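Side-chain contacts in aldehyde dehydrogenase (Listeria monocytogenes, PDB 3K9D), which probably acts as an oxidoreductase on the aldehyde or oxo group of its substrates, with NAD or NADP as electron acceptor: residues E99-E104 and T447-L452; I133-S138 and N438-R443; F290-R293 and S297-P300; K305-I310 and L316-D321. All blocks are in the same frame, centred on the assembly; numbering follows the deposited sequence.

Contact 1: E99-E104 and T447-L452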
loop_
_atom_site.group_PDB
_atom_site.type_symbol
_atom_site.label_atom_id
_atom_site.label_comp_id
_atom_site.label_asym_id
_atom_site.label_seq_id
_atom_site.Cartn_x
_atom_site.Cartn_y
_atom_site.Cartn_z
ATOM N N GLU A 99 -15.489 -12.427 20.546
ATOM C CA GLU A 99 -16.473 -11.375 20.861
ATOM C C GLU A 99 -17.055 -10.765 19.589
ATOM O O GLU A 99 -18.276 -10.646 19.448
ATOM C CB GLU A 99 -15.850 -10.255 21.715
ATOM C CG GLU A 99 -15.030 -10.715 22.932
ATOM C CD GLU A 99 -15.717 -11.804 23.747
ATOM O OE1 GLU A 99 -16.843 -11.572 24.243
ATOM O OE2 GLU A 99 -15.121 -12.897 23.884
ATOM N N LYS A 100 -16.172 -10.371 18.674
ATOM C CA LYS A 100 -16.578 -9.832 17.379
ATOM C C LYS A 100 -16.945 -10.932 16.368
ATOM O O LYS A 100 -17.604 -10.653 15.354
ATOM C CB LYS A 100 -15.480 -8.933 16.816
ATOM C CG LYS A 100 -15.507 -7.513 17.373
ATOM C CD LYS A 100 -14.621 -6.583 16.563
ATOM C CE LYS A 100 -14.968 -5.110 16.805
ATOM N NZ LYS A 100 -14.519 -4.602 18.140
ATOM N N LYS A 101 -16.522 -12.165 16.671
ATOM C CA LYS A 101 -16.662 -13.340 15.795
ATOM C C LYS A 101 -15.945 -13.130 14.466
ATOM O O LYS A 101 -16.506 -13.348 13.394
ATOM C CB LYS A 101 -18.128 -13.751 15.624
ATOM C CG LYS A 101 -18.664 -14.534 16.799
ATOM C CD LYS A 101 -20.160 -14.784 16.665
ATOM C CE LYS A 101 -20.959 -13.849 17.569
ATOM N NZ LYS A 101 -20.969 -14.317 18.993
ATOM N N VAL A 102 -14.692 -12.679 14.571
ATOM C CA VAL A 102 -13.825 -12.402 13.428
ATOM C C VAL A 102 -12.448 -13.050 13.671
ATOM O O VAL A 102 -11.782 -12.760 14.665
ATOM C CB VAL A 102 -13.625 -10.875 13.197
ATOM C CG1 VAL A 102 -12.687 -10.613 12.006
ATOM C CG2 VAL A 102 -14.947 -10.149 12.982
ATOM N N MET A 103 -12.037 -13.926 12.758
ATOM C CA MET A 103 -10.708 -14.526 12.787
ATOM C C MET A 103 -9.836 -13.837 11.749
ATOM O O MET A 103 -10.351 -13.353 10.737
ATOM C CB MET A 103 -10.788 -16.026 12.476
ATOM C CG MET A 103 -11.820 -16.787 13.306
ATOM S SD MET A 103 -11.597 -18.580 13.262
ATOM C CE MET A 103 -12.125 -18.996 11.602
ATOM N N GLU A 104 -8.528 -13.789 11.997
ATOM C CA GLU A 104 -7.571 -13.193 11.055
ATOM C C GLU A 104 -6.472 -14.187 10.683
ATOM O O GLU A 104 -5.911 -14.866 11.551
ATOM C CB GLU A 104 -6.948 -11.901 11.617
ATOM C CG GLU A 104 -7.945 -10.803 11.917
ATOM C CD GLU A 104 -7.308 -9.472 12.269
ATOM O OE1 GLU A 104 -6.114 -9.248 11.963
ATOM O OE2 GLU A 104 -8.025 -8.629 12.849
ATOM N N THR A 447 -18.409 -14.026 11.043
ATOM C CA THR A 447 -19.720 -14.644 11.239
ATOM C C THR A 447 -20.808 -13.585 11.383
ATOM O O THR A 447 -20.605 -12.584 12.070
ATOM C CB THR A 447 -19.703 -15.540 12.509
ATOM O OG1 THR A 447 -18.641 -16.495 12.395
ATOM C CG2 THR A 447 -21.023 -16.281 12.714
ATOM N N GLY A 448 -21.959 -13.823 10.740
ATOM C CA GLY A 448 -23.123 -12.951 10.858
ATOM C C GLY A 448 -23.588 -12.729 12.280
ATOM O O GLY A 448 -23.721 -13.676 13.058
ATOM N N VAL A 449 -23.803 -11.464 12.617
ATOM C CA VAL A 449 -24.267 -11.068 13.949
ATOM C C VAL A 449 -25.612 -10.322 13.870
ATOM O O VAL A 449 -26.236 -10.022 14.894
ATOM C CB VAL A 449 -23.190 -10.221 14.713
ATOM C CG1 VAL A 449 -21.956 -11.077 15.062
ATOM C CG2 VAL A 449 -22.777 -8.982 13.916
ATOM N N LEU A 450 -26.049 -10.043 12.643
ATOM C CA LEU A 450 -27.236 -9.230 12.389
ATOM C C LEU A 450 -27.949 -9.706 11.133
ATOM O O LEU A 450 -27.347 -10.364 10.291
ATOM C CB LEU A 450 -26.857 -7.750 12.226
ATOM C CG LEU A 450 -26.656 -6.833 13.443
ATOM C CD1 LEU A 450 -26.600 -5.393 12.981
ATOM C CD2 LEU A 450 -27.735 -6.987 14.509
ATOM N N GLU A 451 -29.232 -9.365 11.018
ATOM C CA GLU A 451 -30.020 -9.672 9.822
ATOM C C GLU A 451 -30.347 -8.405 9.022
ATOM O O GLU A 451 -30.138 -7.286 9.505
ATOM C CB GLU A 451 -31.300 -10.421 10.202
ATOM C CG GLU A 451 -31.073 -11.791 10.842
ATOM C CD GLU A 451 -30.825 -12.917 9.830
ATOM O OE1 GLU A 451 -31.483 -12.953 8.768
ATOM O OE2 GLU A 451 -29.980 -13.779 10.117
ATOM N N LEU A 452 -30.850 -8.588 7.797
ATOM C CA LEU A 452 -31.329 -7.484 6.955
ATOM C C LEU A 452 -32.388 -6.673 7.698
ATOM O O LEU A 452 -32.369 -5.434 7.663
ATOM C CB LEU A 452 -31.953 -8.031 5.666
ATOM C CG LEU A 452 -31.751 -7.390 4.285
ATOM C CD1 LEU A 452 -32.819 -7.899 3.328
ATOM C CD2 LEU A 452 -31.700 -5.858 4.285
HETATM O O HOH W 1 -18.697 -10.726 12.507
HETATM O O HOH W 2 -15.730 -16.182 12.195
#

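Contact 2: I133-S138 and N438-R443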
loop_
_atom_site.group_PDB
_atom_site.type_symbol
_atom_site.label_atom_id
_atom_site.label_comp_id
_atom_site.label_asym_id
_atom_site.label_seq_id
_atom_site.Cartn_x
_atom_site.Cartn_y
_atom_site.Cartn_z
ATOM N N ILE A 133 10.741 -14.063 2.900
ATOM C CA ILE A 133 10.643 -15.466 3.315
ATOM C C ILE A 133 9.895 -15.614 4.648
ATOM O O ILE A 133 9.060 -16.524 4.794
ATOM C CB ILE A 133 12.046 -16.154 3.373
ATOM C CG1 ILE A 133 12.664 -16.274 1.968
ATOM C CG2 ILE A 133 11.964 -17.514 4.057
ATOM C CD1 ILE A 133 12.063 -17.382 1.081
ATOM N N LYS A 134 10.159 -14.698 5.588
ATOM C CA LYS A 134 9.456 -14.648 6.892
ATOM C C LYS A 134 7.939 -14.559 6.750
ATOM O O LYS A 134 7.201 -15.145 7.551
ATOM C CB LYS A 134 9.953 -13.469 7.741
ATOM C CG LYS A 134 9.287 -13.301 9.112
ATOM C CD LYS A 134 9.479 -14.506 10.028
ATOM C CE LYS A 134 8.644 -14.351 11.286
ATOM N NZ LYS A 134 9.121 -15.110 12.481
ATOM N N ALA A 135 7.488 -13.837 5.728
ATOM C CA ALA A 135 6.056 -13.667 5.475
ATOM C C ALA A 135 5.473 -14.716 4.507
ATOM O O ALA A 135 4.286 -14.653 4.157
ATOM C CB ALA A 135 5.773 -12.237 5.008
ATOM N N GLY A 136 6.306 -15.683 4.099
ATOM C CA GLY A 136 5.874 -16.820 3.267
ATOM C C GLY A 136 5.905 -16.571 1.766
ATOM O O GLY A 136 5.207 -17.252 1.000
ATOM N N ASN A 137 6.729 -15.608 1.351
ATOM C CA ASN A 137 6.837 -15.180 -0.049
ATOM C C ASN A 137 8.104 -15.706 -0.695
ATOM O O ASN A 137 9.080 -15.963 -0.005
ATOM C CB ASN A 137 6.948 -13.651 -0.116
ATOM C CG ASN A 137 5.783 -12.936 0.525
ATOM O OD1 ASN A 137 4.666 -12.929 -0.004
ATOM N ND2 ASN A 137 6.047 -12.292 1.652
ATOM N N SER A 138 8.114 -15.794 -2.019
ATOM C CA SER A 138 9.359 -15.976 -2.753
ATOM C C SER A 138 9.864 -14.596 -3.134
ATOM O O SER A 138 9.134 -13.612 -2.980
ATOM C CB SER A 138 9.137 -16.815 -4.011
ATOM O OG SER A 138 8.957 -18.188 -3.682
ATOM N N ASN A 438 4.494 -5.705 6.122
ATOM C CA ASN A 438 4.189 -5.064 4.841
ATOM C C ASN A 438 4.161 -6.059 3.680
ATOM O O ASN A 438 3.993 -5.671 2.514
ATOM C CB ASN A 438 5.227 -3.986 4.531
ATOM C CG ASN A 438 5.379 -2.984 5.653
ATOM O OD1 ASN A 438 6.221 -3.153 6.524
ATOM N ND2 ASN A 438 4.546 -1.956 5.653
ATOM N N LEU A 439 4.367 -7.336 4.003
ATOM C CA LEU A 439 4.534 -8.384 3.003
ATOM C C LEU A 439 3.605 -9.577 3.218
ATOM O O LEU A 439 3.862 -10.679 2.732
ATOM C CB LEU A 439 5.999 -8.832 2.932
ATOM C CG LEU A 439 6.939 -7.712 2.460
ATOM C CD1 LEU A 439 8.342 -8.004 2.929
ATOM C CD2 LEU A 439 6.873 -7.507 0.921
ATOM N N PHE A 440 2.544 -9.348 3.980
ATOM C CA PHE A 440 1.378 -10.233 3.954
ATOM C C PHE A 440 0.092 -9.422 4.026
ATOM O O PHE A 440 0.076 -8.321 4.595
ATOM C CB PHE A 440 1.433 -11.388 4.991
ATOM C CG PHE A 440 1.390 -10.958 6.432
ATOM C CD1 PHE A 440 0.176 -10.806 7.096
ATOM C CD2 PHE A 440 2.566 -10.759 7.144
ATOM C CE1 PHE A 440 0.138 -10.424 8.438
ATOM C CE2 PHE A 440 2.541 -10.384 8.486
ATOM C CZ PHE A 440 1.330 -10.207 9.134
ATOM N N ASN A 441 -0.963 -9.967 3.410
ATOM C CA ASN A 441 -2.317 -9.455 3.538
ATOM C C ASN A 441 -2.991 -10.164 4.707
ATOM O O ASN A 441 -2.642 -11.291 5.036
ATOM C CB ASN A 441 -3.144 -9.748 2.273
ATOM C CG ASN A 441 -2.708 -8.956 1.062
ATOM O OD1 ASN A 441 -2.590 -9.525 -0.024
ATOM N ND2 ASN A 441 -2.515 -7.637 1.214
ATOM N N ILE A 442 -3.975 -9.514 5.316
ATOM C CA ILE A 442 -4.811 -10.176 6.306
ATOM C C ILE A 442 -6.163 -10.594 5.705
ATOM O O ILE A 442 -6.916 -9.758 5.198
ATOM C CB ILE A 442 -4.993 -9.305 7.557
ATOM C CG1 ILE A 442 -3.614 -9.047 8.205
ATOM C CG2 ILE A 442 -6.005 -9.920 8.521
ATOM C CD1 ILE A 442 -3.588 -9.043 9.718
ATOM N N ARG A 443 -6.443 -11.891 5.749
ATOM C CA ARG A 443 -7.782 -12.420 5.451
ATOM C C ARG A 443 -8.628 -12.465 6.726
ATOM O O ARG A 443 -8.208 -13.030 7.737
ATOM C CB ARG A 443 -7.685 -13.813 4.829
ATOM C CG ARG A 443 -9.002 -14.588 4.737
ATOM C CD ARG A 443 -8.763 -16.053 4.373
ATOM N NE ARG A 443 -7.891 -16.188 3.204
ATOM C CZ ARG A 443 -6.943 -17.113 3.061
ATOM N NH1 ARG A 443 -6.707 -17.995 4.023
ATOM N NH2 ARG A 443 -6.208 -17.136 1.955
#

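Contact 3: F290-R293 and S297-P300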
loop_
_atom_site.group_PDB
_atom_site.type_symbol
_atom_site.label_atom_id
_atom_site.label_comp_id
_atom_site.label_asym_id
_atom_site.label_seq_id
_atom_site.Cartn_x
_atom_site.Cartn_y
_atom_site.Cartn_z
ATOM N N PHE A 290 31.188 21.154 -9.938
ATOM C CA PHE A 290 31.490 19.732 -10.193
ATOM C C PHE A 290 30.348 18.750 -9.843
ATOM O O PHE A 290 30.063 17.817 -10.609
ATOM C CB PHE A 290 32.782 19.314 -9.480
ATOM C CG PHE A 290 33.161 17.887 -9.727
ATOM C CD1 PHE A 290 33.752 17.512 -10.936
ATOM C CD2 PHE A 290 32.906 16.910 -8.769
ATOM C CE1 PHE A 290 34.088 16.173 -11.190
ATOM C CE2 PHE A 290 33.246 15.578 -9.005
ATOM C CZ PHE A 290 33.828 15.208 -10.224
ATOM N N ILE A 291 29.731 18.957 -8.679
ATOM C CA ILE A 291 28.626 18.140 -8.174
ATOM C C ILE A 291 27.365 18.192 -9.072
ATOM O O ILE A 291 26.744 17.148 -9.349
ATOM C CB ILE A 291 28.230 18.572 -6.725
ATOM C CG1 ILE A 291 29.241 18.103 -5.680
ATOM C CG2 ILE A 291 26.889 18.004 -6.326
ATOM C CD1 ILE A 291 28.890 18.608 -4.269
ATOM N N LEU A 292 26.990 19.393 -9.517
ATOM C CA LEU A 292 25.777 19.562 -10.316
ATOM C C LEU A 292 26.060 19.477 -11.818
ATOM O O LEU A 292 26.778 20.315 -12.368
ATOM C CB LEU A 292 25.059 20.869 -9.968
ATOM C CG LEU A 292 23.735 21.142 -10.707
ATOM C CD1 LEU A 292 22.635 20.170 -10.289
ATOM C CD2 LEU A 292 23.274 22.579 -10.538
ATOM N N ARG A 293 25.491 18.449 -12.452
ATOM C CA ARG A 293 25.585 18.204 -13.893
ATOM C C ARG A 293 24.688 19.181 -14.677
ATOM O O ARG A 293 23.711 19.703 -14.118
ATOM C CB ARG A 293 25.213 16.734 -14.197
ATOM C CG ARG A 293 26.400 15.864 -14.609
ATOM C CD ARG A 293 26.452 14.531 -13.879
ATOM N NE ARG A 293 25.970 13.390 -14.657
ATOM C CZ ARG A 293 25.000 12.568 -14.258
ATOM N NH1 ARG A 293 24.625 11.550 -15.011
ATOM N NH2 ARG A 293 24.406 12.757 -13.091
ATOM N N SER A 297 20.997 16.704 -12.962
ATOM C CA SER A 297 21.271 15.626 -12.027
ATOM C C SER A 297 22.541 15.896 -11.205
ATOM O O SER A 297 23.337 16.794 -11.516
ATOM C CB SER A 297 21.385 14.293 -12.764
ATOM O OG SER A 297 22.493 14.319 -13.647
ATOM N N MET A 298 22.706 15.122 -10.143
ATOM C CA MET A 298 23.891 15.200 -9.308
ATOM C C MET A 298 24.897 14.185 -9.857
ATOM O O MET A 298 24.502 13.123 -10.345
ATOM C CB MET A 298 23.532 14.905 -7.847
ATOM C CG MET A 298 22.382 15.773 -7.275
ATOM S SD MET A 298 22.826 17.455 -6.792
ATOM C CE MET A 298 23.651 17.095 -5.238
ATOM N N ASN A 299 26.181 14.536 -9.783
ATOM C CA ASN A 299 27.302 13.748 -10.318
ATOM C C ASN A 299 27.490 12.416 -9.597
ATOM O O ASN A 299 27.804 12.412 -8.413
ATOM C CB ASN A 299 28.584 14.576 -10.182
ATOM C CG ASN A 299 29.656 14.202 -11.188
ATOM O OD1 ASN A 299 29.663 13.108 -11.751
ATOM N ND2 ASN A 299 30.585 15.127 -11.414
ATOM N N PRO A 300 27.311 11.276 -10.303
ATOM C CA PRO A 300 27.521 9.976 -9.652
ATOM C C PRO A 300 28.978 9.707 -9.235
ATOM O O PRO A 300 29.212 8.839 -8.408
ATOM C CB PRO A 300 27.086 8.975 -10.722
ATOM C CG PRO A 300 27.287 9.683 -12.007
ATOM C CD PRO A 300 26.917 11.108 -11.715
#

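Contact 4: K305-I310 and L316-D321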
loop_
_atom_site.group_PDB
_atom_site.type_symbol
_atom_site.label_atom_id
_atom_site.label_comp_id
_atom_site.label_asym_id
_atom_site.label_seq_id
_atom_site.Cartn_x
_atom_site.Cartn_y
_atom_site.Cartn_z
ATOM N N LYS A 305 32.488 7.917 -2.124
ATOM C CA LYS A 305 33.932 8.128 -2.266
ATOM C C LYS A 305 34.492 8.924 -1.101
ATOM O O LYS A 305 33.776 9.677 -0.447
ATOM C CB LYS A 305 34.277 8.797 -3.600
ATOM C CG LYS A 305 33.842 8.029 -4.859
ATOM C CD LYS A 305 34.451 6.627 -4.942
ATOM C CE LYS A 305 34.635 6.190 -6.394
ATOM N NZ LYS A 305 35.435 4.939 -6.527
ATOM N N SER A 306 35.788 8.753 -0.855
ATOM C CA SER A 306 36.474 9.462 0.206
ATOM C C SER A 306 36.556 10.976 -0.054
ATOM O O SER A 306 36.436 11.433 -1.196
ATOM C CB SER A 306 37.878 8.904 0.348
ATOM O OG SER A 306 38.685 9.384 -0.706
ATOM N N VAL A 307 36.771 11.723 1.022
ATOM C CA VAL A 307 37.007 13.174 0.977
ATOM C C VAL A 307 38.138 13.540 0.026
ATOM O O VAL A 307 37.992 14.448 -0.796
ATOM C CB VAL A 307 37.291 13.724 2.392
ATOM C CG1 VAL A 307 37.907 15.123 2.351
ATOM C CG2 VAL A 307 35.998 13.740 3.211
ATOM N N GLN A 308 39.249 12.809 0.129
ATOM C CA GLN A 308 40.422 13.036 -0.710
ATOM C C GLN A 308 40.103 12.798 -2.177
ATOM O O GLN A 308 40.463 13.613 -3.008
ATOM C CB GLN A 308 41.600 12.157 -0.259
ATOM C CG GLN A 308 42.239 12.598 1.054
ATOM C CD GLN A 308 42.624 14.063 1.042
ATOM O OE1 GLN A 308 43.278 14.540 0.113
ATOM N NE2 GLN A 308 42.209 14.786 2.067
ATOM N N HIS A 309 39.401 11.701 -2.467
ATOM C CA HIS A 309 39.028 11.315 -3.836
ATOM C C HIS A 309 38.210 12.411 -4.533
ATOM O O HIS A 309 38.510 12.797 -5.673
ATOM C CB HIS A 309 38.246 10.000 -3.808
ATOM C CG HIS A 309 37.880 9.470 -5.160
ATOM N ND1 HIS A 309 38.637 8.527 -5.820
ATOM C CD2 HIS A 309 36.823 9.730 -5.964
ATOM C CE1 HIS A 309 38.070 8.239 -6.977
ATOM N NE2 HIS A 309 36.969 8.959 -7.089
ATOM N N ILE A 310 37.193 12.898 -3.821
ATOM C CA ILE A 310 36.298 13.974 -4.270
ATOM C C ILE A 310 37.059 15.289 -4.447
ATOM O O ILE A 310 36.868 15.999 -5.439
ATOM C CB ILE A 310 35.125 14.176 -3.270
ATOM C CG1 ILE A 310 34.215 12.945 -3.242
ATOM C CG2 ILE A 310 34.311 15.434 -3.603
ATOM C CD1 ILE A 310 33.377 12.827 -1.983
ATOM N N LEU A 316 40.249 20.377 -5.667
ATOM C CA LEU A 316 40.441 21.006 -4.365
ATOM C C LEU A 316 41.654 20.397 -3.678
ATOM O O LEU A 316 42.014 19.238 -3.936
ATOM C CB LEU A 316 39.206 20.809 -3.473
ATOM C CG LEU A 316 37.803 21.318 -3.848
ATOM C CD1 LEU A 316 36.898 21.170 -2.639
ATOM C CD2 LEU A 316 37.783 22.768 -4.334
ATOM N N THR A 317 42.279 21.193 -2.813
ATOM C CA THR A 317 43.369 20.749 -1.948
ATOM C C THR A 317 42.869 20.869 -0.518
ATOM O O THR A 317 42.591 21.966 -0.039
ATOM C CB THR A 317 44.661 21.611 -2.128
ATOM O OG1 THR A 317 45.141 21.485 -3.473
ATOM C CG2 THR A 317 45.744 21.151 -1.174
ATOM N N VAL A 318 42.790 19.726 0.151
ATOM C CA VAL A 318 42.069 19.559 1.410
ATOM C C VAL A 318 42.974 18.720 2.314
ATOM O O VAL A 318 43.571 17.769 1.818
ATOM C CB VAL A 318 40.720 18.809 1.108
ATOM C CG1 VAL A 318 40.164 18.110 2.321
ATOM C CG2 VAL A 318 39.683 19.755 0.494
ATOM N N PRO A 319 43.093 19.059 3.633
ATOM C CA PRO A 319 43.949 18.272 4.547
ATOM C C PRO A 319 43.640 16.764 4.555
ATOM O O PRO A 319 42.472 16.376 4.477
ATOM C CB PRO A 319 43.659 18.889 5.921
ATOM C CG PRO A 319 43.265 20.292 5.623
ATOM C CD PRO A 319 42.462 20.192 4.339
ATOM N N ALA A 320 44.683 15.933 4.623
ATOM C CA ALA A 320 44.539 14.459 4.638
ATOM C C ALA A 320 43.616 13.858 5.721
ATOM O O ALA A 320 43.069 12.764 5.547
ATOM C CB ALA A 320 45.924 13.792 4.694
ATOM N N ASP A 321 43.474 14.562 6.838
ATOM C CA ASP A 321 42.660 14.100 7.962
ATOM C C ASP A 321 41.228 14.647 7.940
ATOM O O ASP A 321 40.485 14.476 8.907
ATOM C CB ASP A 321 43.329 14.470 9.288
ATOM C CG ASP A 321 43.406 15.968 9.511
ATOM O OD1 ASP A 321 43.340 16.736 8.534
ATOM O OD2 ASP A 321 43.532 16.380 10.676
HETATM O O HOH W 3 40.597 13.625 4.082
#

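Contact 1: E99-E104 and T447-L452
Lys-101 and Thr-447 meet at the far end of the antiparallel arm of strands 92-97, 102-116 and 440-447, which projects from the body of an aldehyde dehydrogenase and, as in relatives, probably serves oligomerisation; here it meets the second subunit. Lys-101 sits in a G1 beta bulge, sharing with Val-102 the single facing residue Asp-97, and its positive phi belongs to that turn of the chain. The bulge presents Lys-101 O to the end of strand 440-447, where Thr-447 N donates to it at 3.1 Å in a nearly straight bond. Side chains follow the backbone: Lys-101 CB and Thr-447 CB face each other at 3.9 Å. Beyond CB the lysine bends, chi3 being -103°, which lays Lys-101 CE against Val-449 CG1 while the ammonium end leads away from the other segment. The case illustrates how water can complete a join that one direct bond begins. One water donates to both Lys-100 O and Thr-447 O, the latter at 2.7 Å. Lys-100 O also accepts from Asn-413 of the second subunit, and Thr-447 pairs in parallel with a strand of that subunit, carrying the sheet across the interface. A different water reaches Lys-101 O, giving this carbonyl a second donor, and its other partner is Thr-447 OG1 at 2.9 Å, a hydroxyl that itself stays 3.9 Å from Lys-101 O.

Contact 2: I133-S138 and N438-R443
The Phe-440 ring meets the opposite segment at its edge, where Ala-135 CB lies near the ring plane, 4.1 Å from Phe-440 CD2. The amide of Asn-137 is likewise used edge-on: ND2 donates to Leu-439 O at 2.9 Å, and the acceptor lies only 5° out of the amide plane. The bond is almost straight and arrives in the carbonyl plane, on a lone pair. Further bonds fix the rotation of this buried amide, since ND2 also donates to Ser-132 O while OD1 accepts from Gly-110 N. Helix 121-134 ends here in a Schellman motif, with Gly-136 at positive phi and its N bonded to Ile-133 O; the reversal sends the chain into strand 138-143, completing a beta-alpha-beta crossover from strand 102-116. Asn-137 thus illustrates how one side chain can join a helix end to two strands, one through Gly-110 and the other where strand 440-447 begins. Leu-439 crosses the asparagine at about a right angle, its CB 3.7 Å from Asn-137 ND2 and 4.0 Å from Ala-135 CB. The same alanine methyl rests 3.4 Å from Leu-439 O, so that carbonyl oxygen is covered by carbon beside its amide donor.

Contact 3: F290-R293 and S297-P300
Phe-290, in the last turn of helix 281-291, receives Asn-299 twice. Asn-299 ND2 donates to Phe-290 O at 2.9 Å, and the same nitrogen lies 3.4 Å above one face of the Phe-290 ring, offset toward the rim. Ring and amide planes are 42° apart, so the amide leans over the ring without stacking flat on it; the phenylalanine CG is anti to its own N (chi1 -179°), which carries the ring under that amide. Ile-291 follows with a backbone bond, its O accepting from Asn-299 N at 2.7 Å, and that oxygen also takes a CA-H...O contact from Met-298. Ile-291 CG2 packs beside Met-298 CE at 3.5 Å, the two side chains pointing the same way. Leu-292 leaves the helix and bridges Met-298 through the backbone, its CD1 approaching Ser-297 O at 3.7 Å. Arg-293 then closes the return, its N donating to Ser-297 O at 2.9 Å. Its guanidinium lies under Pro-300 CD, which sits 3.3 Å above one face, while the hydroxyl of Ser-297 is bonded to Asn-295 OD1. Asn-299 OD1 accepts from Ala-301 N, forming an Asx turn. A chain reversal just after a helix, held by a single antiparallel bridge with Leu-292 and Met-298 as a non-hydrogen-bonded pair, is the motif exemplified.

Contact 4: K305-I310 and L316-D321
Gln-308 reaches Val-318 by folding its chain at chi2 (-52°), which swings the amide off the first turn of helix 307-313 toward the segment that follows it. Val-307, with CG1 anti to its backbone N (chi1 164°), points that methyl at Val-318 CG1, and the two meet at 3.7 Å with the side chains crossing at about a right angle. Beside this apolar pair the glutamine supplies the polar link: Gln-308 NE2 donates to Val-318 O at 3.3 Å. The acceptor is close to the amide plane of the glutamine, yet the donor stands well above the carbonyl plane, 61° out of it and not on a lone pair, and the bond is long. Gln-308 NE2 also lies 2.9 Å from Pro-319 O, and it donates to a water 2.8 Å away that in turn makes a weak bond to Ala-320 O. The nitrogen thus lies near the Val-318 and Pro-319 carbonyls, reaching Ala-320 O only through the water. The helix start is set by Ser-306 at the N-cap, whose OG accepts from His-309 N at 3.0 Å. Val-307 and Val-318 both rest on Leu-325 of strand 324-328, and Val-318 also touches His-277. An N-capped helix packed on the chain leading out of it is here part of the beta-alpha-beta crossover between the parallel neighbours 276-278 and 324-328.

How the contacts relate
The four contacts illustrate how chemistry follows place in a fold. Contact 2 is buried, and contacts 1 and 3 lie at the surface; contact 4 is between, with a buried valine pair and an exposed rim. Contact 1 joins strand 440-447 to strand 102-116, contact 2 to the end of helix 121-134; they touch through Glu-104 and Ile-442 and reach the second subunit. Waters bridge the former, whereas a buried amide serves the latter. Contacts 3 and 4 stand on the opposite side of the chain's centre, about 17 Å apart between centres, in the connection from strand 276-278 to strand 324-328. Both are local joins: backbone bonds dominate contact 3, a side-chain amide contact 4.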